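Local coordinates for protein cellulose hydrolase (Bacillus licheniformis, PDB 4YZT) that cleaves internal beta-1,4-glucosidic linkages of cellulose as a three-module family 5 endoglucanase, captured here with cellotetraose in its binding cleft, at residues A[194-199]-A[208-213]; A[237-242]-A[277-282]; A[248-253]-A[294-299]. All blocks are in the same frame, centred on the assembly; numbering follows the deposited sequence.

Contact 1: A[194-199]-A[208-213]; sequences VIVGGL and HSFEPP
Phe210 reaches across to the backbone of Gly197 and Gly198 and to the side chain of Val196, and its atoms can be taken in order. CB starts beside Gly198, 4.3 Å from that residue's CA, where a glycine puts no side chain in the way. From there CG lies anti to Phe210's own backbone N (chi1 173°), which carries the ring back along the outgoing chain toward the end of strand 194-196. CD1 comes 3.4 Å from Gly197 O, and CE1 keeps nearly the same separation from that oxygen, at an oblique angle to the ring. The carbonyl is not left without a polar partner, because Asn175 ND2 of helix 168-184 donates a hydrogen bond to it. At the end of the ring, CZ meets Val196 CG2 at 3.9 Å, with the methyl near the ring plane and therefore at its edge. The two side chains cross at about a right angle.

The contact joins the first strand of a beta-alpha-beta unit of the family 5 TIM barrel to the loop that leads into its second. The chain leaves the barrel wall through the two glycines, helix 203-208 follows, and the chain returns past Phe210 toward the next parallel strand, 218-224. The touching backbones run nearly antiparallel, their directions 153° apart, yet side-chain packing rather than strand pairing joins them.

The same methyl of Val196 has a second apolar neighbour on the returning chain, with CG2 standing 4.0 Å from Pro213 CD. Phe210 also packs on Leu220 of the following strand. The amide of Asn172 holds the flanking backbone, ND2 donating to Ser209 O and OD1 accepting from Glu211 N.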
ATOM      1  N   VAL A 194     -16.399   3.625  17.946  1.00 11.49           N
ATOM      2  CA  VAL A 194     -15.190   2.978  18.422  1.00 11.45           C
ATOM      3  C   VAL A 194     -14.903   1.753  17.554  1.00 12.97           C
ATOM      4  O   VAL A 194     -15.786   0.912  17.336  1.00 13.76           O
ATOM      5  CB  VAL A 194     -15.317   2.566  19.917  1.00 12.58           C
ATOM      6  CG1 VAL A 194     -14.079   1.798  20.373  1.00 11.91           C
ATOM      7  CG2 VAL A 194     -15.532   3.802  20.780  1.00 13.08           C
ATOM      8  N   ILE A 195     -13.672   1.659  17.057  1.00 10.84           N
ATOM      9  CA  ILE A 195     -13.309   0.630  16.088  1.00 11.33           C
ATOM     10  C   ILE A 195     -12.577  -0.535  16.744  1.00 11.83           C
ATOM     11  O   ILE A 195     -11.533  -0.340  17.361  1.00 10.88           O
ATOM     12  CB  ILE A 195     -12.415   1.222  14.978  1.00  9.23           C
ATOM     13  CG1 ILE A 195     -13.107   2.429  14.319  1.00 11.26           C
ATOM     14  CG2 ILE A 195     -12.089   0.161  13.919  1.00  9.97           C
ATOM     15  CD1 ILE A 195     -12.123   3.374  13.609  1.00 11.39           C
ATOM     16  N   VAL A 196     -13.117  -1.739  16.576  1.00 11.05           N
ATOM     17  CA  VAL A 196     -12.549  -2.947  17.172  1.00 12.98           C
ATOM     18  C   VAL A 196     -12.357  -4.039  16.129  1.00 13.81           C
ATOM     19  O   VAL A 196     -13.039  -4.064  15.098  1.00 11.66           O
ATOM     20  CB  VAL A 196     -13.448  -3.506  18.314  1.00 14.25           C
ATOM     21  CG1 VAL A 196     -13.365  -2.617  19.542  1.00 13.70           C
ATOM     22  CG2 VAL A 196     -14.904  -3.648  17.844  1.00 16.14           C
ATOM     23  N   GLY A 197     -11.431  -4.956  16.398  1.00 12.57           N
ATOM     24  CA  GLY A 197     -11.267  -6.097  15.516  1.00 13.33           C
ATOM     25  C   GLY A 197     -10.768  -7.300  16.278  1.00 14.88           C
ATOM     26  O   GLY A 197     -10.758  -7.287  17.505  1.00 14.24           O
ATOM     27  N   GLY A 198     -10.356  -8.335  15.546  1.00 11.89           N
ATOM     28  CA  GLY A 198      -9.788  -9.522  16.158  1.00 14.15           C
ATOM     29  C   GLY A 198      -8.273  -9.452  16.194  1.00 13.77           C
ATOM     30  O   GLY A 198      -7.685  -8.417  15.874  1.00 13.27           O
ATOM     31  N   LEU A 199      -7.640 -10.552  16.604  1.00 13.38           N
ATOM     32  CA  LEU A 199      -6.181 -10.631  16.621  1.00 11.50           C
ATOM     33  C   LEU A 199      -5.569 -10.225  15.283  1.00 11.03           C
ATOM     34  O   LEU A 199      -6.036 -10.652  14.230  1.00 11.83           O
ATOM     35  CB  LEU A 199      -5.719 -12.046  16.981  1.00 11.95           C
ATOM     36  CG  LEU A 199      -5.932 -12.355  18.457  1.00 15.30           C
ATOM     37  CD1 LEU A 199      -5.794 -13.851  18.733  1.00 18.14           C
ATOM     38  CD2 LEU A 199      -4.938 -11.546  19.278  1.00 14.02           C
ATOM     39  N   HIS A 208     -14.007 -15.710  13.017  1.00 23.17           N
ATOM     40  CA  HIS A 208     -14.017 -16.991  13.734  1.00 24.91           C
ATOM     41  C   HIS A 208     -13.692 -16.960  15.222  1.00 26.54           C
ATOM     42  O   HIS A 208     -14.035 -17.900  15.938  1.00 31.02           O
ATOM     43  CB  HIS A 208     -13.048 -17.962  13.057  1.00 26.42           C
ATOM     44  CG  HIS A 208     -13.347 -18.191  11.611  1.00 29.97           C
ATOM     45  ND1 HIS A 208     -14.575 -18.633  11.167  1.00 34.91           N
ATOM     46  CD2 HIS A 208     -12.581 -18.034  10.507  1.00 30.66           C
ATOM     47  CE1 HIS A 208     -14.555 -18.730   9.849  1.00 34.79           C
ATOM     48  NE2 HIS A 208     -13.354 -18.374   9.425  1.00 31.65           N
ATOM     49  N   SER A 209     -13.018 -15.918  15.693  1.00 24.40           N
ATOM     50  CA  SER A 209     -12.588 -15.879  17.091  1.00 27.54           C
ATOM     51  C   SER A 209     -13.102 -14.634  17.806  1.00 28.14           C
ATOM     52  O   SER A 209     -13.240 -14.586  19.033  1.00 30.99           O
ATOM     53  CB  SER A 209     -11.064 -15.935  17.164  1.00 30.90           C
ATOM     54  OG  SER A 209     -10.563 -16.914  16.268  1.00 33.79           O
ATOM     55  N   PHE A 210     -13.395 -13.629  17.012  1.00 25.80           N
ATOM     56  CA  PHE A 210     -13.886 -12.355  17.498  1.00 21.46           C
ATOM     57  C   PHE A 210     -15.334 -12.456  17.952  1.00 21.49           C
ATOM     58  O   PHE A 210     -16.121 -13.198  17.366  1.00 22.49           O
ATOM     59  CB  PHE A 210     -13.734 -11.333  16.375  1.00 18.42           C
ATOM     60  CG  PHE A 210     -14.348  -9.997  16.650  1.00 17.14           C
ATOM     61  CD1 PHE A 210     -13.668  -9.044  17.389  1.00 14.75           C
ATOM     62  CD2 PHE A 210     -15.577  -9.664  16.106  1.00 18.36           C
ATOM     63  CE1 PHE A 210     -14.218  -7.793  17.604  1.00 14.38           C
ATOM     64  CE2 PHE A 210     -16.134  -8.409  16.326  1.00 16.43           C
ATOM     65  CZ  PHE A 210     -15.451  -7.476  17.071  1.00 15.17           C
ATOM     66  N   GLU A 211     -15.686 -11.717  19.000  1.00 21.93           N
ATOM     67  CA  GLU A 211     -17.095 -11.490  19.311  1.00 24.99           C
ATOM     68  C   GLU A 211     -17.315 -10.000  19.554  1.00 22.78           C
ATOM     69  O   GLU A 211     -16.555  -9.374  20.293  1.00 22.97           O
ATOM     70  CB  GLU A 211     -17.550 -12.313  20.521  1.00 34.03           C
ATOM     71  CG  GLU A 211     -17.671 -13.805  20.240  1.00 41.62           C
ATOM     72  CD  GLU A 211     -18.630 -14.121  19.088  1.00 47.27           C
ATOM     73  OE1 GLU A 211     -19.734 -13.537  19.038  1.00 49.78           O
ATOM     74  OE2 GLU A 211     -18.276 -14.955  18.226  1.00 48.25           O
ATOM     75  N   PRO A 212     -18.348  -9.427  18.918  1.00 23.17           N
ATOM     76  CA  PRO A 212     -18.615  -7.988  19.040  1.00 22.23           C
ATOM     77  C   PRO A 212     -18.941  -7.589  20.476  1.00 21.09           C
ATOM     78  O   PRO A 212     -19.724  -8.277  21.139  1.00 19.25           O
ATOM     79  CB  PRO A 212     -19.841  -7.768  18.137  1.00 25.17           C
ATOM     80  CG  PRO A 212     -19.985  -9.007  17.325  1.00 27.20           C
ATOM     81  CD  PRO A 212     -19.386 -10.117  18.134  1.00 26.15           C
ATOM     82  N   PRO A 213     -18.338  -6.499  20.966  1.00 18.40           N
ATOM     83  CA  PRO A 213     -18.794  -5.998  22.264  1.00 19.20           C
ATOM     84  C   PRO A 213     -20.277  -5.631  22.196  1.00 21.44           C
ATOM     85  O   PRO A 213     -20.793  -5.315  21.115  1.00 23.68           O
ATOM     86  CB  PRO A 213     -17.937  -4.752  22.499  1.00 19.85           C
ATOM     87  CG  PRO A 213     -16.751  -4.902  21.583  1.00 18.47           C
ATOM     88  CD  PRO A 213     -17.208  -5.725  20.416  1.00 18.13           C
TER

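Contact 2: A[237-242]-A[277-282]; sequences RTTWGS and ANEKHS
Ser282 and Glu279 face the backbone of residues 238-240, and the hydroxyl of Ser282 lies at the centre. Trp240 N donates to Ser282 OG at 3.0 Å, an almost straight bond of 163°. The hydroxyl in turn donates to Glu279 OE1, 2.8 Å from OG. That oxygen has a second donor, Ser282 N, whose bond to OE1 measures 2.9 Å and lies nearly along the C-O axis of the carboxylate. The hydroxyl approaches from 39° out of the carboxylate plane, and the two donors come from opposite faces, so OE1 is gripped from both. A bend at chi2 (-114°) turns the carboxylate of Glu279 back over the start of its own helix.

Glu279 is the N-cap of helix 280-296, its bond from Ser282 N is the capping bond, and a negative group at this end would be expected to gain from the helix dipole. In the TIM barrel, 237-242 is loop after strand 218-224 and the short helix 228-231, leading into helix 243-261, while 277-282 runs from the loop after strand 267-272 into the first turn of helix 280-296. These strands bring His223 and Glu271 to the bound glycan.

Thr239 lies across the glutamate, the two side chains crossing obliquely, with CG2 4.1 Å from Glu279 CD. Trp240 turns the other way: of its side chain, CB comes nearest the serine, 4.4 Å from Ser282 CB, while the indole is directed away and meets Tyr286 edge-to-face. A water bridges the backbones, accepting from Glu279 N and donating to Thr238 O at 2.6 Å. Trp522 of another module packs on Thr238, Thr239 and Glu279, and Lys280 forms salt bridges with Asp343 and Asp427 of the X2 carbohydrate-binding domain.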
ATOM      1  N   ARG A 237       6.844 -12.538  -7.766  1.00 10.71           N
ATOM      2  CA  ARG A 237       5.417 -12.391  -8.081  1.00 10.50           C
ATOM      3  C   ARG A 237       5.126 -10.959  -8.530  1.00 12.97           C
ATOM      4  O   ARG A 237       4.611 -10.143  -7.765  1.00 13.03           O
ATOM      5  CB  ARG A 237       4.535 -12.768  -6.865  1.00 10.13           C
ATOM      6  CG  ARG A 237       3.054 -12.961  -7.215  1.00 11.46           C
ATOM      7  CD  ARG A 237       2.235 -13.571  -6.062  1.00  9.93           C
ATOM      8  NE  ARG A 237       0.873 -13.893  -6.489  1.00 14.17           N
ATOM      9  CZ  ARG A 237       0.072 -14.758  -5.867  1.00 14.75           C
ATOM     10  NH1 ARG A 237       0.494 -15.391  -4.775  1.00 12.25           N
ATOM     11  NH2 ARG A 237      -1.153 -15.003  -6.340  1.00 12.90           N
ATOM     12  N   THR A 238       5.449 -10.676  -9.786  1.00 10.62           N
ATOM     13  CA  THR A 238       5.492  -9.317 -10.289  1.00 10.53           C
ATOM     14  C   THR A 238       4.209  -8.853 -10.969  1.00 12.90           C
ATOM     15  O   THR A 238       4.109  -7.690 -11.353  1.00 13.51           O
ATOM     16  CB  THR A 238       6.636  -9.156 -11.307  1.00 11.09           C
ATOM     17  OG1 THR A 238       6.416 -10.046 -12.410  1.00 13.61           O
ATOM     18  CG2 THR A 238       7.991  -9.475 -10.671  1.00 11.22           C
ATOM     19  N   THR A 239       3.243  -9.750 -11.160  1.00 12.51           N
ATOM     20  CA  THR A 239       1.969  -9.335 -11.754  1.00 12.10           C
ATOM     21  C   THR A 239       0.780  -9.885 -10.983  1.00 11.54           C
ATOM     22  O   THR A 239       0.917 -10.838 -10.216  1.00 10.76           O
ATOM     23  CB  THR A 239       1.830  -9.785 -13.225  1.00 12.65           C
ATOM     24  OG1 THR A 239       1.895 -11.213 -13.292  1.00 13.75           O
ATOM     25  CG2 THR A 239       2.935  -9.174 -14.075  1.00 13.87           C
ATOM     26  N   TRP A 240      -0.385  -9.292 -11.222  1.00 11.66           N
ATOM     27  CA  TRP A 240      -1.632  -9.734 -10.589  1.00 11.09           C
ATOM     28  C   TRP A 240      -2.800  -9.506 -11.537  1.00 12.92           C
ATOM     29  O   TRP A 240      -2.807  -8.515 -12.278  1.00 10.64           O
ATOM     30  CB  TRP A 240      -1.873  -8.981  -9.269  1.00  9.57           C
ATOM     31  CG  TRP A 240      -3.111  -9.419  -8.512  1.00 11.12           C
ATOM     32  CD1 TRP A 240      -3.179 -10.360  -7.525  1.00 10.98           C
ATOM     33  CD2 TRP A 240      -4.449  -8.924  -8.683  1.00 11.31           C
ATOM     34  NE1 TRP A 240      -4.477 -10.493  -7.081  1.00 12.08           N
ATOM     35  CE2 TRP A 240      -5.274  -9.612  -7.760  1.00 11.02           C
ATOM     36  CE3 TRP A 240      -5.028  -7.957  -9.516  1.00  9.69           C
ATOM     37  CZ2 TRP A 240      -6.658  -9.372  -7.650  1.00 12.86           C
ATOM     38  CZ3 TRP A 240      -6.411  -7.727  -9.416  1.00 11.89           C
ATOM     39  CH2 TRP A 240      -7.206  -8.435  -8.487  1.00 12.03           C
ATOM     40  N   GLY A 241      -3.784 -10.406 -11.508  1.00 12.70           N
ATOM     41  CA  GLY A 241      -5.013 -10.212 -12.261  1.00 14.18           C
ATOM     42  C   GLY A 241      -5.620 -11.384 -13.013  1.00 14.41           C
ATOM     43  O   GLY A 241      -6.452 -11.175 -13.896  1.00 14.76           O
ATOM     44  N   SER A 242      -5.230 -12.615 -12.685  1.00 12.44           N
ATOM     45  CA  SER A 242      -5.880 -13.767 -13.301  1.00 12.72           C
ATOM     46  C   SER A 242      -7.350 -13.829 -12.860  1.00 12.81           C
ATOM     47  O   SER A 242      -7.744 -13.184 -11.886  1.00 12.28           O
ATOM     48  CB  SER A 242      -5.172 -15.069 -12.928  1.00 12.92           C
ATOM     49  OG  SER A 242      -5.399 -15.361 -11.557  1.00 12.52           O
ATOM     50  N   ALA A 277       5.224  -3.293  -5.092  1.00 14.07           N
ATOM     51  CA  ALA A 277       4.868  -3.760  -6.432  1.00 13.76           C
ATOM     52  C   ALA A 277       4.937  -2.582  -7.400  1.00 15.11           C
ATOM     53  O   ALA A 277       4.368  -1.528  -7.108  1.00 18.90           O
ATOM     54  CB  ALA A 277       3.461  -4.380  -6.430  1.00 10.92           C
ATOM     55  N   ASN A 278       5.626  -2.739  -8.533  1.00 16.74           N
ATOM     56  CA  ASN A 278       5.830  -1.591  -9.424  1.00 19.79           C
ATOM     57  C   ASN A 278       5.230  -1.698 -10.830  1.00 19.95           C
ATOM     58  O   ASN A 278       5.180  -0.705 -11.547  1.00 20.17           O
ATOM     59  CB  ASN A 278       7.338  -1.271  -9.535  1.00 22.04           C
ATOM     60  CG  ASN A 278       8.124  -2.302 -10.349  1.00 26.32           C
ATOM     61  OD1 ASN A 278       7.706  -3.447 -10.526  1.00 29.50           O
ATOM     62  ND2 ASN A 278       9.297  -1.895 -10.821  1.00 29.92           N
ATOM     63  N   GLU A 279       4.765  -2.874 -11.235  1.00 16.45           N
ATOM     64  CA  GLU A 279       4.191  -2.992 -12.571  1.00 18.77           C
ATOM     65  C   GLU A 279       2.867  -2.234 -12.597  1.00 18.08           C
ATOM     66  O   GLU A 279       1.971  -2.505 -11.793  1.00 16.88           O
ATOM     67  CB  GLU A 279       4.012  -4.462 -12.978  1.00 21.54           C
ATOM     68  CG  GLU A 279       4.025  -4.696 -14.495  1.00 26.33           C
ATOM     69  CD  GLU A 279       2.684  -5.195 -15.039  1.00 27.74           C
ATOM     70  OE1 GLU A 279       1.683  -5.135 -14.303  1.00 25.05           O
ATOM     71  OE2 GLU A 279       2.641  -5.662 -16.201  1.00 30.64           O
ATOM     72  N   LYS A 280       2.778  -1.257 -13.496  1.00 22.12           N
ATOM     73  CA  LYS A 280       1.643  -0.346 -13.594  1.00 21.70           C
ATOM     74  C   LYS A 280       0.292  -0.997 -13.776  1.00 16.07           C
ATOM     75  O   LYS A 280      -0.634  -0.710 -13.037  1.00 15.53           O
ATOM     76  CB  LYS A 280       1.838   0.609 -14.764  1.00 23.98           C
ATOM     77  CG  LYS A 280       2.099   2.024 -14.362  1.00 28.50           C
ATOM     78  CD  LYS A 280       2.401   2.878 -15.593  1.00 26.66           C
ATOM     79  CE  LYS A 280       3.276   4.026 -15.214  1.00 26.39           C
ATOM     80  NZ  LYS A 280       3.858   4.673 -16.422  1.00 26.22           N
ATOM     81  N   HIS A 281       0.175  -1.816 -14.816  1.00 15.56           N
ATOM     82  CA  HIS A 281      -1.111  -2.413 -15.150  1.00 14.44           C
ATOM     83  C   HIS A 281      -1.655  -3.221 -13.978  1.00 13.18           C
ATOM     84  O   HIS A 281      -2.806  -3.078 -13.593  1.00 12.86           O
ATOM     85  CB  HIS A 281      -1.004  -3.307 -16.381  1.00 17.31           C
ATOM     86  CG  HIS A 281      -2.257  -4.075 -16.649  1.00 17.49           C
ATOM     87  ND1 HIS A 281      -3.310  -3.548 -17.362  1.00 18.97           N
ATOM     88  CD2 HIS A 281      -2.651  -5.308 -16.246  1.00 18.31           C
ATOM     89  CE1 HIS A 281      -4.288  -4.435 -17.416  1.00 18.98           C
ATOM     90  NE2 HIS A 281      -3.917  -5.509 -16.740  1.00 17.94           N
ATOM     91  N   SER A 282      -0.822  -4.079 -13.408  1.00 12.09           N
ATOM     92  CA  SER A 282      -1.262  -4.883 -12.275  1.00 13.12           C
ATOM     93  C   SER A 282      -1.653  -3.994 -11.110  1.00 10.50           C
ATOM     94  O   SER A 282      -2.683  -4.211 -10.479  1.00  9.95           O
ATOM     95  CB  SER A 282      -0.177  -5.860 -11.848  1.00 11.72           C
ATOM     96  OG  SER A 282       0.057  -6.830 -12.860  1.00 12.64           O
TER
HETATM   97  O   HOH W   1       4.449  -5.577  -9.960  1.00 20.96           O

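Contact 3: A[248-253]-A[294-299]; sequences EMEEDI and AHKYQM
Glu250 meets Lys296 and Tyr297 through a single carboxylate oxygen. Lys296 NZ makes a salt bridge to Glu250 OE2 at 2.8 Å, meeting the oxygen's syn lone pair, on the side of the other oxygen. The phenol of Tyr297 donates to the same OE2 at 2.6 Å from its OH, on the anti lone pair, and here the carboxylate oxygen stands at the ring edge with the two planes 71° apart. Shared between an ammonium and a hydroxyl, the glutamate would be expected to remain ionised.

Beside this polar group the contact becomes apolar. Ile253 CD1 packs 4.1 Å from Tyr297 CD2 and lies equally near the backbone N of Ala294, while Met299 CE touches Ile253 O at 3.6 Å.

Torsions explain the reach: Glu250 has CG anti to its backbone N (chi1 176°) and continues extended. Lys296 is extended too, and its CG lies 4.2 Å above the centre of the Tyr297 ring, so this methylene lies over one face while the chain carries its amine on to the carboxylate. A Schellman motif ends helix 280-296, with Gln298 at positive phi, Met299 N bonded to Ala294 O and Gln298 N to His295 O. After that turn Met299 points toward helix 243-261.

Helix 243-261 and the end of helix 280-296 thus pack side by side on the outside of the TIM barrel. Tyr257 of helix 243-261 meets the Tyr297 ring, and inward Ile253 and Met299 rest on Tyr222 of strand 218-224, while Ala294 touches Ile269 of strand 267-272.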
ATOM      1  N   GLU A 248     -10.772 -14.846  -6.047  1.00 14.21           N
ATOM      2  CA  GLU A 248     -10.284 -15.106  -4.694  1.00 12.95           C
ATOM      3  C   GLU A 248     -10.307 -13.861  -3.813  1.00 12.59           C
ATOM      4  O   GLU A 248     -10.610 -13.946  -2.613  1.00 12.21           O
ATOM      5  CB  GLU A 248      -8.875 -15.695  -4.758  1.00 15.43           C
ATOM      6  CG  GLU A 248      -8.896 -17.158  -5.193  1.00 17.24           C
ATOM      7  CD  GLU A 248      -7.578 -17.650  -5.771  1.00 24.21           C
ATOM      8  OE1 GLU A 248      -6.570 -16.909  -5.730  1.00 27.25           O
ATOM      9  OE2 GLU A 248      -7.563 -18.796  -6.268  1.00 25.84           O
ATOM     10  N   MET A 249     -10.014 -12.706  -4.411  1.00 11.21           N
ATOM     11  CA  MET A 249     -10.115 -11.446  -3.694  1.00 11.21           C
ATOM     12  C   MET A 249     -11.555 -11.228  -3.208  1.00 12.82           C
ATOM     13  O   MET A 249     -11.772 -10.888  -2.039  1.00 11.55           O
ATOM     14  CB  MET A 249      -9.657 -10.284  -4.572  1.00 10.79           C
ATOM     15  CG  MET A 249      -9.841  -8.926  -3.910  1.00 11.20           C
ATOM     16  SD  MET A 249      -9.292  -7.584  -4.986  1.00 13.05           S
ATOM     17  CE  MET A 249      -7.580  -7.468  -4.491  1.00 18.62           C
ATOM     18  N   GLU A 250     -12.539 -11.458  -4.074  1.00 11.30           N
ATOM     19  CA  GLU A 250     -13.934 -11.256  -3.669  1.00 12.61           C
ATOM     20  C   GLU A 250     -14.355 -12.268  -2.596  1.00 13.28           C
ATOM     21  O   GLU A 250     -14.987 -11.902  -1.594  1.00 15.03           O
ATOM     22  CB  GLU A 250     -14.882 -11.344  -4.872  1.00 11.53           C
ATOM     23  CG  GLU A 250     -16.365 -11.240  -4.488  1.00 11.44           C
ATOM     24  CD  GLU A 250     -17.246 -10.667  -5.590  1.00 16.52           C
ATOM     25  OE1 GLU A 250     -16.832 -10.678  -6.764  1.00 15.61           O
ATOM     26  OE2 GLU A 250     -18.371 -10.211  -5.279  1.00 19.05           O
ATOM     27  N   GLU A 251     -14.002 -13.533  -2.803  1.00 11.92           N
ATOM     28  CA  GLU A 251     -14.359 -14.582  -1.847  1.00 13.67           C
ATOM     29  C   GLU A 251     -13.694 -14.357  -0.492  1.00 13.92           C
ATOM     30  O   GLU A 251     -14.209 -14.791   0.530  1.00 13.40           O
ATOM     31  CB  GLU A 251     -14.004 -15.967  -2.395  1.00 16.07           C
ATOM     32  CG  GLU A 251     -14.952 -16.479  -3.498  1.00 24.11           C
ATOM     33  CD  GLU A 251     -16.438 -16.109  -3.277  1.00 30.90           C
ATOM     34  OE1 GLU A 251     -17.056 -16.584  -2.294  1.00 30.98           O
ATOM     35  OE2 GLU A 251     -16.995 -15.351  -4.106  1.00 32.57           O
ATOM     36  N   ASP A 252     -12.566 -13.656  -0.478  1.00 12.64           N
ATOM     37  CA  ASP A 252     -11.924 -13.281   0.776  1.00 14.85           C
ATOM     38  C   ASP A 252     -12.811 -12.383   1.640  1.00 16.23           C
ATOM     39  O   ASP A 252     -12.934 -12.610   2.840  1.00 20.94           O
ATOM     40  CB  ASP A 252     -10.588 -12.568   0.520  1.00 15.95           C
ATOM     41  CG  ASP A 252      -9.419 -13.538   0.406  1.00 20.07           C
ATOM     42  OD1 ASP A 252      -9.611 -14.745   0.663  1.00 20.38           O
ATOM     43  OD2 ASP A 252      -8.301 -13.085   0.074  1.00 20.26           O
ATOM     44  N   ILE A 253     -13.434 -11.377   1.039  1.00 13.56           N
ATOM     45  CA  ILE A 253     -14.089 -10.340   1.836  1.00 16.29           C
ATOM     46  C   ILE A 253     -15.621 -10.488   1.911  1.00 13.79           C
ATOM     47  O   ILE A 253     -16.245  -9.985   2.847  1.00 13.36           O
ATOM     48  CB  ILE A 253     -13.718  -8.934   1.307  1.00 18.54           C
ATOM     49  CG1 ILE A 253     -14.416  -8.639  -0.018  1.00 19.86           C
ATOM     50  CG2 ILE A 253     -12.196  -8.813   1.154  1.00 20.64           C
ATOM     51  CD1 ILE A 253     -14.149  -7.228  -0.521  1.00 24.77           C
ATOM     52  N   ALA A 294     -14.685  -3.436  -2.035  1.00 12.32           N
ATOM     53  CA  ALA A 294     -14.974  -2.834  -0.733  1.00 12.63           C
ATOM     54  C   ALA A 294     -16.241  -1.966  -0.816  1.00 13.82           C
ATOM     55  O   ALA A 294     -17.137  -2.055   0.024  1.00 13.18           O
ATOM     56  CB  ALA A 294     -13.791  -2.012  -0.248  1.00 11.30           C
ATOM     57  N   HIS A 295     -16.325  -1.135  -1.849  1.00 12.76           N
ATOM     58  CA  HIS A 295     -17.504  -0.295  -2.018  1.00 11.49           C
ATOM     59  C   HIS A 295     -18.769  -1.142  -2.185  1.00 12.32           C
ATOM     60  O   HIS A 295     -19.789  -0.871  -1.546  1.00 15.24           O
ATOM     61  CB  HIS A 295     -17.317   0.653  -3.213  1.00 10.37           C
ATOM     62  CG  HIS A 295     -18.207   1.861  -3.165  1.00 12.46           C
ATOM     63  ND1 HIS A 295     -19.467   1.880  -3.728  1.00 13.73           N
ATOM     64  CD2 HIS A 295     -18.028   3.083  -2.608  1.00 13.56           C
ATOM     65  CE1 HIS A 295     -20.025   3.058  -3.515  1.00 15.05           C
ATOM     66  NE2 HIS A 295     -19.169   3.812  -2.846  1.00 14.33           N
ATOM     67  N   LYS A 296     -18.701  -2.162  -3.039  1.00 11.60           N
ATOM     68  CA  LYS A 296     -19.830  -3.069  -3.267  1.00 13.32           C
ATOM     69  C   LYS A 296     -20.349  -3.666  -1.964  1.00 10.85           C
ATOM     70  O   LYS A 296     -21.564  -3.828  -1.775  1.00 12.18           O
ATOM     71  CB  LYS A 296     -19.408  -4.195  -4.215  1.00 15.65           C
ATOM     72  CG  LYS A 296     -20.444  -5.301  -4.442  1.00 17.94           C
ATOM     73  CD  LYS A 296     -19.835  -6.393  -5.335  1.00 15.26           C
ATOM     74  CE  LYS A 296     -20.831  -7.451  -5.733  1.00 17.44           C
ATOM     75  NZ  LYS A 296     -20.177  -8.542  -6.522  1.00 18.34           N
ATOM     76  N   TYR A 297     -19.429  -4.012  -1.070  1.00 11.74           N
ATOM     77  CA  TYR A 297     -19.836  -4.679   0.163  1.00 13.51           C
ATOM     78  C   TYR A 297     -19.905  -3.704   1.340  1.00 14.60           C
ATOM     79  O   TYR A 297     -19.925  -4.120   2.493  1.00 14.17           O
ATOM     80  CB  TYR A 297     -18.907  -5.862   0.459  1.00 13.25           C
ATOM     81  CG  TYR A 297     -19.136  -7.015  -0.507  1.00 12.89           C
ATOM     82  CD1 TYR A 297     -20.329  -7.722  -0.497  1.00 13.89           C
ATOM     83  CD2 TYR A 297     -18.165  -7.387  -1.435  1.00 13.09           C
ATOM     84  CE1 TYR A 297     -20.560  -8.766  -1.381  1.00 13.81           C
ATOM     85  CE2 TYR A 297     -18.390  -8.435  -2.326  1.00 14.68           C
ATOM     86  CZ  TYR A 297     -19.589  -9.120  -2.280  1.00 15.38           C
ATOM     87  OH  TYR A 297     -19.834 -10.152  -3.159  1.00 16.01           O
ATOM     88  N   GLN A 298     -19.970  -2.412   1.026  1.00 13.07           N
ATOM     89  CA  GLN A 298     -20.154  -1.367   2.033  1.00 14.93           C
ATOM     90  C   GLN A 298     -19.073  -1.335   3.124  1.00 11.85           C
ATOM     91  O   GLN A 298     -19.387  -1.146   4.304  1.00 15.01           O
ATOM     92  CB  GLN A 298     -21.530  -1.515   2.690  1.00 16.76           C
ATOM     93  CG  GLN A 298     -22.679  -1.554   1.686  1.00 20.76           C
ATOM     94  CD  GLN A 298     -23.991  -1.915   2.346  1.00 27.52           C
ATOM     95  OE1 GLN A 298     -24.305  -1.423   3.424  1.00 29.90           O
ATOM     96  NE2 GLN A 298     -24.753  -2.794   1.716  1.00 31.04           N
ATOM     97  N   MET A 299     -17.812  -1.482   2.718  1.00 11.52           N
ATOM     98  CA  MET A 299     -16.670  -1.418   3.625  1.00 11.86           C
ATOM     99  C   MET A 299     -15.781  -0.229   3.276  1.00 13.24           C
ATOM    100  O   MET A 299     -15.417  -0.048   2.121  1.00 11.75           O
ATOM    101  CB  MET A 299     -15.853  -2.708   3.550  1.00 12.22           C
ATOM    102  CG  MET A 299     -16.663  -3.936   3.875  1.00 15.31           C
ATOM    103  SD  MET A 299     -15.833  -5.393   3.272  1.00 13.76           S
ATOM    104  CE  MET A 299     -16.984  -6.645   3.841  1.00 15.48           C
TER

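Overall arrangement
Followed from the N terminus, contact 1 comes first and is complete before the others begin: it closes a short excursion from strand 194-196 through helix 203-208 to the approach of strand 218-224. Contacts 2 and 3 interlock further on. Contact 2 opens at 237-242, contact 3 opens at 248-253, then 277-282 closes the former and 294-299 the latter, so their loops cross. Together they fasten helix 280-296 near both ends, to the loop before helix 243-261 and to that helix itself. Trp240 CZ2 touches Met249 CE at 3.8 Å, linking the two directly. Contact 1 stands apart, its centre about 18 Å from that of contact 3 and about 32 Å from that of contact 2.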